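Local coordinates for peptide ABC transporter, peptide-binding protein (Thermus thermophilus, PDB 2D5W), which binds oligopeptides, captured here with a pentapeptide, and probably delivers them to an ABC transporter for uptake into the cell, at residues Ile234-Val244 with Trp580-Val590; Ala334-Phe344 with Arg420-Leu429. One frame throughout, in Å; residues are numbered along the deposited sequence.

Interaction 1: residues Ile234-Val244 with Trp580-Val590; sequences IKPEGGESKYV and WEIGWESRGAV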
loop_
_atom_site.group_PDB
_atom_site.type_symbol
_atom_site.label_atom_id
_atom_site.label_comp_id
_atom_site.label_asym_id
_atom_site.label_seq_id
_atom_site.Cartn_x
_atom_site.Cartn_y
_atom_site.Cartn_z
ATOM N N ILE A 234 8.759 8.602 -23.632
ATOM C CA ILE A 234 7.863 9.745 -23.506
ATOM C C ILE A 234 8.660 11.002 -23.189
ATOM O O ILE A 234 9.241 11.130 -22.109
ATOM C CB ILE A 234 6.806 9.520 -22.408
ATOM C CG1 ILE A 234 6.150 8.146 -22.586
ATOM C CG2 ILE A 234 5.754 10.623 -22.469
ATOM C CD1 ILE A 234 5.525 7.918 -23.949
ATOM N N LYS A 235 8.695 11.923 -24.145
ATOM C CA LYS A 235 9.426 13.168 -23.971
ATOM C C LYS A 235 8.464 14.283 -23.578
ATOM O O LYS A 235 7.424 14.471 -24.209
ATOM C CB LYS A 235 10.156 13.536 -25.265
ATOM C CG LYS A 235 10.972 12.398 -25.868
ATOM C CD LYS A 235 12.046 11.884 -24.917
ATOM C CE LYS A 235 12.836 10.746 -25.549
ATOM N NZ LYS A 235 13.902 10.219 -24.650
ATOM N N PRO A 236 8.794 15.031 -22.514
ATOM C CA PRO A 236 7.950 16.131 -22.044
ATOM C C PRO A 236 7.998 17.301 -23.021
ATOM O O PRO A 236 8.942 17.424 -23.803
ATOM C CB PRO A 236 8.566 16.471 -20.692
ATOM C CG PRO A 236 10.015 16.214 -20.926
ATOM C CD PRO A 236 10.004 14.902 -21.682
ATOM N N GLU A 237 6.982 18.154 -22.973
ATOM C CA GLU A 237 6.920 19.302 -23.868
ATOM C C GLU A 237 8.141 20.207 -23.741
ATOM O O GLU A 237 8.491 20.650 -22.644
ATOM C CB GLU A 237 5.645 20.104 -23.603
ATOM C CG GLU A 237 5.547 21.388 -24.410
ATOM C CD GLU A 237 4.152 21.978 -24.404
ATOM O OE1 GLU A 237 4.023 23.194 -24.649
ATOM O OE2 GLU A 237 3.184 21.225 -24.168
ATOM N N GLY A 238 8.789 20.471 -24.871
ATOM C CA GLY A 238 9.967 21.316 -24.874
ATOM C C GLY A 238 11.259 20.526 -24.849
ATOM O O GLY A 238 12.337 21.080 -25.052
ATOM N N GLY A 239 11.153 19.225 -24.600
ATOM C CA GLY A 239 12.339 18.389 -24.556
ATOM C C GLY A 239 12.729 18.028 -23.135
ATOM O O GLY A 239 12.605 18.842 -22.221
ATOM N N GLU A 240 13.216 16.807 -22.952
ATOM C CA GLU A 240 13.610 16.326 -21.634
ATOM C C GLU A 240 14.714 17.135 -20.951
ATOM O O GLU A 240 14.828 17.120 -19.726
ATOM C CB GLU A 240 14.029 14.851 -21.713
ATOM C CG GLU A 240 15.240 14.560 -22.594
ATOM C CD GLU A 240 14.925 14.589 -24.080
ATOM O OE1 GLU A 240 14.611 15.674 -24.610
ATOM O OE2 GLU A 240 14.990 13.517 -24.722
ATOM N N SER A 241 15.518 17.852 -21.730
ATOM C CA SER A 241 16.607 18.641 -21.158
ATOM C C SER A 241 16.117 19.767 -20.242
ATOM O O SER A 241 16.865 20.255 -19.394
ATOM C CB SER A 241 17.474 19.234 -22.274
ATOM O OG SER A 241 16.742 20.156 -23.060
ATOM N N LYS A 242 14.862 20.170 -20.412
ATOM C CA LYS A 242 14.289 21.245 -19.606
ATOM C C LYS A 242 13.713 20.745 -18.287
ATOM O O LYS A 242 13.236 21.536 -17.475
ATOM C CB LYS A 242 13.187 21.958 -20.395
ATOM C CG LYS A 242 13.680 22.705 -21.623
ATOM C CD LYS A 242 12.529 23.356 -22.370
ATOM C CE LYS A 242 13.036 24.258 -23.488
ATOM N NZ LYS A 242 13.864 23.514 -24.472
ATOM N N TYR A 243 13.770 19.436 -18.074
ATOM C CA TYR A 243 13.219 18.826 -16.872
ATOM C C TYR A 243 14.326 18.236 -15.999
ATOM O O TYR A 243 15.473 18.146 -16.433
ATOM C CB TYR A 243 12.176 17.796 -17.303
ATOM C CG TYR A 243 11.036 18.459 -18.058
ATOM C CD1 TYR A 243 9.845 18.791 -17.413
ATOM C CD2 TYR A 243 11.176 18.820 -19.401
ATOM C CE1 TYR A 243 8.824 19.467 -18.079
ATOM C CE2 TYR A 243 10.158 19.498 -20.077
ATOM C CZ TYR A 243 8.987 19.818 -19.408
ATOM O OH TYR A 243 7.981 20.501 -20.059
ATOM N N VAL A 244 14.003 17.826 -14.775
ATOM C CA VAL A 244 15.059 17.336 -13.891
ATOM C C VAL A 244 15.829 16.128 -14.411
ATOM O O VAL A 244 15.265 15.199 -14.995
ATOM C CB VAL A 244 14.535 17.069 -12.453
ATOM C CG1 VAL A 244 13.966 18.357 -11.871
ATOM C CG2 VAL A 244 13.498 15.968 -12.449
ATOM N N TRP A 580 8.354 12.051 -15.806
ATOM C CA TRP A 580 9.109 12.578 -16.938
ATOM C C TRP A 580 8.847 14.052 -17.243
ATOM O O TRP A 580 9.584 14.657 -18.019
ATOM C CB TRP A 580 8.824 11.744 -18.191
ATOM C CG TRP A 580 7.371 11.710 -18.553
ATOM C CD1 TRP A 580 6.697 12.595 -19.347
ATOM C CD2 TRP A 580 6.398 10.774 -18.079
ATOM N NE1 TRP A 580 5.363 12.266 -19.393
ATOM C CE2 TRP A 580 5.151 11.153 -18.624
ATOM C CE3 TRP A 580 6.459 9.650 -17.244
ATOM C CZ2 TRP A 580 3.971 10.446 -18.358
ATOM C CZ3 TRP A 580 5.287 8.947 -16.980
ATOM C CH2 TRP A 580 4.060 9.349 -17.536
ATOM N N GLU A 581 7.807 14.633 -16.652
ATOM C CA GLU A 581 7.507 16.040 -16.915
ATOM C C GLU A 581 7.631 16.943 -15.694
ATOM O O GLU A 581 7.167 18.081 -15.709
ATOM C CB GLU A 581 6.115 16.187 -17.547
ATOM C CG GLU A 581 5.013 15.431 -16.836
ATOM C CD GLU A 581 3.651 15.613 -17.489
ATOM O OE1 GLU A 581 3.583 15.718 -18.732
ATOM O OE2 GLU A 581 2.645 15.632 -16.756
ATOM N N ILE A 582 8.261 16.440 -14.639
ATOM C CA ILE A 582 8.463 17.239 -13.440
ATOM C C ILE A 582 9.730 18.061 -13.658
ATOM O O ILE A 582 10.775 17.532 -14.040
ATOM C CB ILE A 582 8.604 16.343 -12.190
ATOM C CG1 ILE A 582 7.285 15.596 -11.953
ATOM C CG2 ILE A 582 8.983 17.190 -10.979
ATOM C CD1 ILE A 582 7.330 14.564 -10.846
ATOM N N GLY A 583 9.633 19.365 -13.436
ATOM C CA GLY A 583 10.794 20.207 -13.645
ATOM C C GLY A 583 10.643 21.623 -13.134
ATOM O O GLY A 583 9.599 22.004 -12.604
ATOM N N TRP A 584 11.705 22.397 -13.314
ATOM C CA TRP A 584 11.752 23.781 -12.876
ATOM C C TRP A 584 11.330 24.726 -13.995
ATOM O O TRP A 584 11.860 24.658 -15.104
ATOM C CB TRP A 584 13.171 24.111 -12.414
ATOM C CG TRP A 584 13.637 23.232 -11.289
ATOM C CD1 TRP A 584 14.476 22.157 -11.372
ATOM C CD2 TRP A 584 13.234 23.322 -9.917
ATOM N NE1 TRP A 584 14.620 21.571 -10.134
ATOM C CE2 TRP A 584 13.866 22.266 -9.225
ATOM C CE3 TRP A 584 12.397 24.192 -9.209
ATOM C CZ2 TRP A 584 13.687 22.058 -7.854
ATOM C CZ3 TRP A 584 12.218 23.986 -7.845
ATOM C CH2 TRP A 584 12.861 22.925 -7.183
ATOM N N GLU A 585 10.380 25.608 -13.709
ATOM C CA GLU A 585 9.911 26.540 -14.727
ATOM C C GLU A 585 11.029 27.417 -15.287
ATOM O O GLU A 585 11.021 27.741 -16.476
ATOM C CB GLU A 585 8.784 27.416 -14.175
ATOM C CG GLU A 585 7.583 26.618 -13.701
ATOM C CD GLU A 585 6.369 27.480 -13.413
ATOM O OE1 GLU A 585 5.503 27.609 -14.305
ATOM O OE2 GLU A 585 6.282 28.031 -12.296
ATOM N N SER A 586 11.994 27.790 -14.450
ATOM C CA SER A 586 13.092 28.639 -14.907
ATOM C C SER A 586 14.025 27.898 -15.866
ATOM O O SER A 586 14.892 28.511 -16.494
ATOM C CB SER A 586 13.880 29.198 -13.718
ATOM O OG SER A 586 14.530 28.173 -12.994
ATOM N N ARG A 587 13.841 26.584 -15.969
ATOM C CA ARG A 587 14.619 25.747 -16.883
ATOM C C ARG A 587 13.809 25.551 -18.163
ATOM O O ARG A 587 14.289 24.974 -19.140
ATOM C CB ARG A 587 14.897 24.379 -16.253
ATOM C CG ARG A 587 16.093 24.346 -15.327
ATOM C CD ARG A 587 17.374 24.153 -16.115
ATOM N NE ARG A 587 18.549 24.144 -15.251
ATOM C CZ ARG A 587 19.777 23.845 -15.664
ATOM N NH1 ARG A 587 20.789 23.865 -14.808
ATOM N NH2 ARG A 587 19.992 23.519 -16.932
ATOM N N GLY A 588 12.570 26.031 -18.150
ATOM C CA GLY A 588 11.718 25.894 -19.315
ATOM C C GLY A 588 10.641 24.838 -19.161
ATOM O O GLY A 588 9.850 24.626 -20.078
ATOM N N ALA A 589 10.604 24.168 -18.012
ATOM C CA ALA A 589 9.593 23.138 -17.783
ATOM C C ALA A 589 8.206 23.758 -17.938
ATOM O O ALA A 589 7.923 24.818 -17.376
ATOM C CB ALA A 589 9.753 22.543 -16.393
ATOM N N VAL A 590 7.343 23.089 -18.697
ATOM C CA VAL A 590 5.999 23.585 -18.958
ATOM C C VAL A 590 4.956 23.020 -18.000
ATOM O O VAL A 590 4.735 21.809 -17.944
ATOM C CB VAL A 590 5.579 23.258 -20.411
ATOM C CG1 VAL A 590 4.179 23.781 -20.682
ATOM C CG2 VAL A 590 6.574 23.873 -21.386
HETATM O O HOH W 1 4.804 17.566 -21.014
HETATM O O HOH W 2 17.999 22.650 -18.828
HETATM O O HOH W 3 13.877 21.306 -14.798
HETATM O O HOH W 4 5.516 19.545 -19.433
#
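Tyr243 and Gly583 bring the two backbones nearest, their CA atoms 4.3 Å apart, and just beyond them a weak bond runs from Val244 N to Ile582 O (3.3 Å). A CB on Gly583 would run into Tyr243 CD1. With CG beside its backbone N (chi1 -62°), Tyr243 lays its ring between Pro236 of its own loop and Ala589 of 580-590: Pro236 CB covers one face, while Ala589 CA lies off-centre over the other, 4.1 Å from the ring centroid. Glu581 O sits at the edge of the ring, near its plane, 3.2 Å from Tyr243 CE1. Three bonds grip the hydroxyl. Tyr243 OH takes a nearly straight bond (173°) from Val590 N at 3.0 Å, gives its proton to a lone pair of Glu237 O at 2.6 Å, and accepts from a water that also bonds Val590 O. Farther along, Ile234 CG2 rests over the five-membered ring of Trp580, 3.9 Å from its centroid. Tyr243 thus ties a type II beta turn, Pro236 to Gly239, to the C-terminal part of the chain. The contact joins the loop between strands 223-228 and 246-251 of a mixed five-stranded sheet to strand 583-584, the antiparallel partner of strand 560-561.

Interaction 2: residues Ala334-Phe344 with Arg420-Leu429; sequences ALNREGLVKAF and RTQQFFAEDL
Phe344 and Arg420 approach from opposite directions and meet flat. Arg420 CZ stands 4.0 Å from the Phe344 ring centroid, almost on the ring normal, and the guanidinium and ring planes are 28° apart; this is a stacked cation-pi pair, with NH1 over the middle of the ring. The bend at chi3 of Arg420 turns the guanidinium onto that face, and one water bridges NH1 to Phe344 O. Leu340 CD2 covers the opposite face of Phe344. The edge of the same ring points at the face of Phe424, centroids 5.7 Å apart and planes at 71°, an edge-to-face pair. Phe424, its CG anti to the backbone N, reaches toward the other helix and takes Leu340 CD2 over a face, 4.0 Å from the centroid, with Asn336 O at its edge. An alanine at Phe344 would take away the ring between Arg420 and Leu340, and is likely to leave the guanidinium freer to turn and Phe424 without its edge-on partner.

Toward Leu429, Leu335 crosses Phe425 at about a right angle, its CD2 over the ring and 4.0 Å from the centroid. The polar end is joined by water: Asp428 OD1 accepts from two, one shared with Ala334 O and Asn336 N, the other with Asn336 ND2. Asn336 also N-caps helix 337-345, its OD1 accepting from Gly339 N at 3.0 Å, although the donor lies well above the carbonyl plane.

The axes of helix segments 337-344 and 420-429 come within 11.0 Å, their N-to-C directions 142° apart, nearer antiparallel than parallel but well inclined. Strands of the large mixed sheet back this helix pair: Phe425 touches Leu547 of strand 544-557 and Tyr409 of strand 401-410, Leu335 meets Leu545, and Leu429 packs on Val436 of strand 435-438.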
loop_
_atom_site.group_PDB
_atom_site.type_symbol
_atom_site.label_atom_id
_atom_site.label_comp_id
_atom_site.label_asym_id
_atom_site.label_seq_id
_atom_site.Cartn_x
_atom_site.Cartn_y
_atom_site.Cartn_z
ATOM N N ALA A 334 -12.520 2.116 24.476
ATOM C CA ALA A 334 -11.517 2.724 25.345
ATOM C C ALA A 334 -10.560 3.650 24.596
ATOM O O ALA A 334 -9.695 4.272 25.208
ATOM C CB ALA A 334 -10.733 1.640 26.070
ATOM N N LEU A 335 -10.701 3.726 23.274
ATOM C CA LEU A 335 -9.853 4.600 22.468
ATOM C C LEU A 335 -10.626 5.890 22.213
ATOM O O LEU A 335 -11.648 5.884 21.526
ATOM C CB LEU A 335 -9.497 3.933 21.134
ATOM C CG LEU A 335 -8.816 2.562 21.210
ATOM C CD1 LEU A 335 -8.342 2.158 19.821
ATOM C CD2 LEU A 335 -7.635 2.607 22.172
ATOM N N ASN A 336 -10.152 6.996 22.776
ATOM C CA ASN A 336 -10.838 8.267 22.592
ATOM C C ASN A 336 -10.439 8.864 21.252
ATOM O O ASN A 336 -9.700 9.847 21.178
ATOM C CB ASN A 336 -10.491 9.230 23.725
ATOM C CG ASN A 336 -11.344 10.475 23.697
ATOM O OD1 ASN A 336 -12.212 10.626 22.835
ATOM N ND2 ASN A 336 -11.107 11.375 24.643
ATOM N N ARG A 337 -10.950 8.255 20.188
ATOM C CA ARG A 337 -10.641 8.681 18.832
ATOM C C ARG A 337 -11.123 10.087 18.507
ATOM O O ARG A 337 -10.399 10.866 17.886
ATOM C CB ARG A 337 -11.220 7.674 17.834
ATOM C CG ARG A 337 -10.635 6.274 17.984
ATOM C CD ARG A 337 -11.315 5.290 17.055
ATOM N NE ARG A 337 -12.720 5.116 17.406
ATOM C CZ ARG A 337 -13.653 4.677 16.568
ATOM N NH1 ARG A 337 -14.906 4.553 16.978
ATOM N NH2 ARG A 337 -13.339 4.366 15.317
ATOM N N GLU A 338 -12.339 10.424 18.919
ATOM C CA GLU A 338 -12.841 11.761 18.641
ATOM C C GLU A 338 -11.996 12.797 19.379
ATOM O O GLU A 338 -11.695 13.857 18.836
ATOM C CB GLU A 338 -14.311 11.892 19.045
ATOM C CG GLU A 338 -14.901 13.263 18.734
ATOM C CD GLU A 338 -14.885 13.602 17.249
ATOM O OE1 GLU A 338 -14.965 14.803 16.916
ATOM O OE2 GLU A 338 -14.809 12.678 16.412
ATOM N N GLY A 339 -11.609 12.489 20.615
ATOM C CA GLY A 339 -10.785 13.417 21.369
ATOM C C GLY A 339 -9.430 13.578 20.703
ATOM O O GLY A 339 -8.876 14.676 20.646
ATOM N N LEU A 340 -8.900 12.474 20.188
ATOM C CA LEU A 340 -7.608 12.473 19.517
ATOM C C LEU A 340 -7.616 13.315 18.245
ATOM O O LEU A 340 -6.765 14.186 18.070
ATOM C CB LEU A 340 -7.202 11.035 19.178
ATOM C CG LEU A 340 -5.822 10.747 18.579
ATOM C CD1 LEU A 340 -5.705 11.272 17.155
ATOM C CD2 LEU A 340 -4.783 11.339 19.487
ATOM N N VAL A 341 -8.569 13.074 17.348
ATOM C CA VAL A 341 -8.572 13.842 16.107
ATOM C C VAL A 341 -8.852 15.322 16.342
ATOM O O VAL A 341 -8.351 16.172 15.608
ATOM C CB VAL A 341 -9.563 13.269 15.045
ATOM C CG1 VAL A 341 -9.213 11.816 14.744
ATOM C CG2 VAL A 341 -10.997 13.406 15.511
ATOM N N LYS A 342 -9.635 15.636 17.371
ATOM C CA LYS A 342 -9.925 17.030 17.684
ATOM C C LYS A 342 -8.647 17.722 18.161
ATOM O O LYS A 342 -8.256 18.764 17.635
ATOM C CB LYS A 342 -10.989 17.122 18.780
ATOM C CG LYS A 342 -11.263 18.548 19.244
ATOM C CD LYS A 342 -12.313 18.587 20.343
ATOM C CE LYS A 342 -12.509 20.002 20.869
ATOM N NZ LYS A 342 -11.262 20.548 21.473
ATOM N N ALA A 343 -7.989 17.128 19.149
ATOM C CA ALA A 343 -6.771 17.707 19.704
ATOM C C ALA A 343 -5.589 17.709 18.738
ATOM O O ALA A 343 -4.864 18.695 18.638
ATOM C CB ALA A 343 -6.386 16.968 20.981
ATOM N N PHE A 344 -5.407 16.604 18.023
ATOM C CA PHE A 344 -4.286 16.454 17.100
ATOM C C PHE A 344 -4.446 17.112 15.734
ATOM O O PHE A 344 -3.480 17.648 15.188
ATOM C CB PHE A 344 -4.007 14.964 16.853
ATOM C CG PHE A 344 -3.311 14.254 17.988
ATOM C CD1 PHE A 344 -3.496 14.635 19.313
ATOM C CD2 PHE A 344 -2.499 13.153 17.718
ATOM C CE1 PHE A 344 -2.880 13.927 20.353
ATOM C CE2 PHE A 344 -1.883 12.442 18.748
ATOM C CZ PHE A 344 -2.074 12.831 20.067
ATOM N N ARG A 420 2.825 9.552 19.790
ATOM C CA ARG A 420 1.958 10.333 20.666
ATOM C C ARG A 420 0.611 9.620 20.820
ATOM O O ARG A 420 0.018 9.603 21.903
ATOM C CB ARG A 420 1.744 11.734 20.084
ATOM C CG ARG A 420 2.964 12.653 20.202
ATOM C CD ARG A 420 2.816 13.883 19.313
ATOM N NE ARG A 420 1.558 14.577 19.568
ATOM C CZ ARG A 420 0.891 15.283 18.660
ATOM N NH1 ARG A 420 -0.250 15.873 18.989
ATOM N NH2 ARG A 420 1.354 15.393 17.422
ATOM N N THR A 421 0.131 9.027 19.731
ATOM C CA THR A 421 -1.138 8.303 19.747
ATOM C C THR A 421 -1.083 7.131 20.726
ATOM O O THR A 421 -2.010 6.923 21.512
ATOM C CB THR A 421 -1.484 7.781 18.338
ATOM O OG1 THR A 421 -1.707 8.897 17.469
ATOM C CG2 THR A 421 -2.739 6.918 18.367
ATOM N N GLN A 422 0.008 6.373 20.686
ATOM C CA GLN A 422 0.156 5.236 21.587
ATOM C C GLN A 422 0.056 5.688 23.040
ATOM O O GLN A 422 -0.632 5.058 23.840
ATOM C CB GLN A 422 1.497 4.537 21.356
ATOM C CG GLN A 422 1.604 3.807 20.026
ATOM C CD GLN A 422 2.964 3.161 19.839
ATOM O OE1 GLN A 422 3.995 3.811 20.006
ATOM N NE2 GLN A 422 2.973 1.879 19.492
ATOM N N GLN A 423 0.742 6.780 23.371
ATOM C CA GLN A 423 0.743 7.338 24.725
ATOM C C GLN A 423 -0.640 7.822 25.137
ATOM O O GLN A 423 -1.080 7.624 26.274
ATOM C CB GLN A 423 1.701 8.530 24.812
ATOM C CG GLN A 423 3.168 8.187 24.784
ATOM C CD GLN A 423 4.044 9.422 24.886
ATOM O OE1 GLN A 423 5.244 9.319 25.125
ATOM N NE2 GLN A 423 3.447 10.597 24.685
ATOM N N PHE A 424 -1.306 8.492 24.207
ATOM C CA PHE A 424 -2.634 9.037 24.429
ATOM C C PHE A 424 -3.616 7.911 24.762
ATOM O O PHE A 424 -4.332 7.967 25.766
ATOM C CB PHE A 424 -3.064 9.786 23.164
ATOM C CG PHE A 424 -4.376 10.499 23.283
ATOM C CD1 PHE A 424 -4.430 11.823 23.706
ATOM C CD2 PHE A 424 -5.562 9.856 22.943
ATOM C CE1 PHE A 424 -5.647 12.498 23.784
ATOM C CE2 PHE A 424 -6.785 10.522 23.018
ATOM C CZ PHE A 424 -6.827 11.846 23.439
ATOM N N PHE A 425 -3.650 6.885 23.917
ATOM C CA PHE A 425 -4.545 5.752 24.135
ATOM C C PHE A 425 -4.158 4.944 25.375
ATOM O O PHE A 425 -5.026 4.481 26.117
ATOM C CB PHE A 425 -4.533 4.821 22.916
ATOM C CG PHE A 425 -5.245 5.371 21.702
ATOM C CD1 PHE A 425 -4.932 4.878 20.438
ATOM C CD2 PHE A 425 -6.245 6.338 21.813
ATOM C CE1 PHE A 425 -5.595 5.331 19.306
ATOM C CE2 PHE A 425 -6.916 6.800 20.674
ATOM C CZ PHE A 425 -6.589 6.290 19.420
ATOM N N ALA A 426 -2.860 4.773 25.599
ATOM C CA ALA A 426 -2.377 3.998 26.741
ATOM C C ALA A 426 -2.879 4.534 28.075
ATOM O O ALA A 426 -3.166 3.764 28.993
ATOM C CB ALA A 426 -0.853 3.960 26.740
ATOM N N GLU A 427 -2.984 5.853 28.180
ATOM C CA GLU A 427 -3.438 6.475 29.416
ATOM C C GLU A 427 -4.865 6.053 29.755
ATOM O O GLU A 427 -5.182 5.784 30.913
ATOM C CB GLU A 427 -3.344 7.996 29.298
ATOM C CG GLU A 427 -3.549 8.729 30.611
ATOM C CD GLU A 427 -3.177 10.194 30.522
ATOM O OE1 GLU A 427 -2.016 10.489 30.168
ATOM O OE2 GLU A 427 -4.041 11.050 30.807
ATOM N N ASP A 428 -5.730 5.984 28.747
ATOM C CA ASP A 428 -7.114 5.580 28.970
ATOM C C ASP A 428 -7.244 4.071 29.144
ATOM O O ASP A 428 -8.018 3.600 29.976
ATOM C CB ASP A 428 -7.995 6.053 27.814
ATOM C CG ASP A 428 -8.315 7.534 27.897
ATOM O OD1 ASP A 428 -8.381 8.190 26.836
ATOM O OD2 ASP A 428 -8.511 8.039 29.026
ATOM N N LEU A 429 -6.489 3.313 28.357
ATOM C CA LEU A 429 -6.529 1.861 28.460
ATOM C C LEU A 429 -6.125 1.426 29.868
ATOM O O LEU A 429 -6.704 0.492 30.431
ATOM C CB LEU A 429 -5.599 1.233 27.416
ATOM C CG LEU A 429 -6.116 1.294 25.974
ATOM C CD1 LEU A 429 -4.986 1.016 25.001
ATOM C CD2 LEU A 429 -7.238 0.280 25.794
HETATM O O HOH W 5 -8.140 6.609 24.614
HETATM O O HOH W 6 -9.256 10.755 26.751
HETATM O O HOH W 7 -0.994 17.307 16.733
#

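In the fold
Interactions 1 and 2 lie far apart: their centres are 46 Å from each other, and their nearest atoms about 28 Å. Along the chain, interaction 2 is nested inside the long loop that interaction 1 closes, since both 334-344 and 420-429 fall between 234-244 and 580-590. They belong to different sheets: 234-244 is a connection within the five-stranded sheet, held to the short 560-561/583-584 pair, whereas interaction 2 lies against the large mixed sheet containing 401-410 and 544-557. This order is consistent with the family's multi-lobed fold, in which the chain leaves one lobe, builds another and returns.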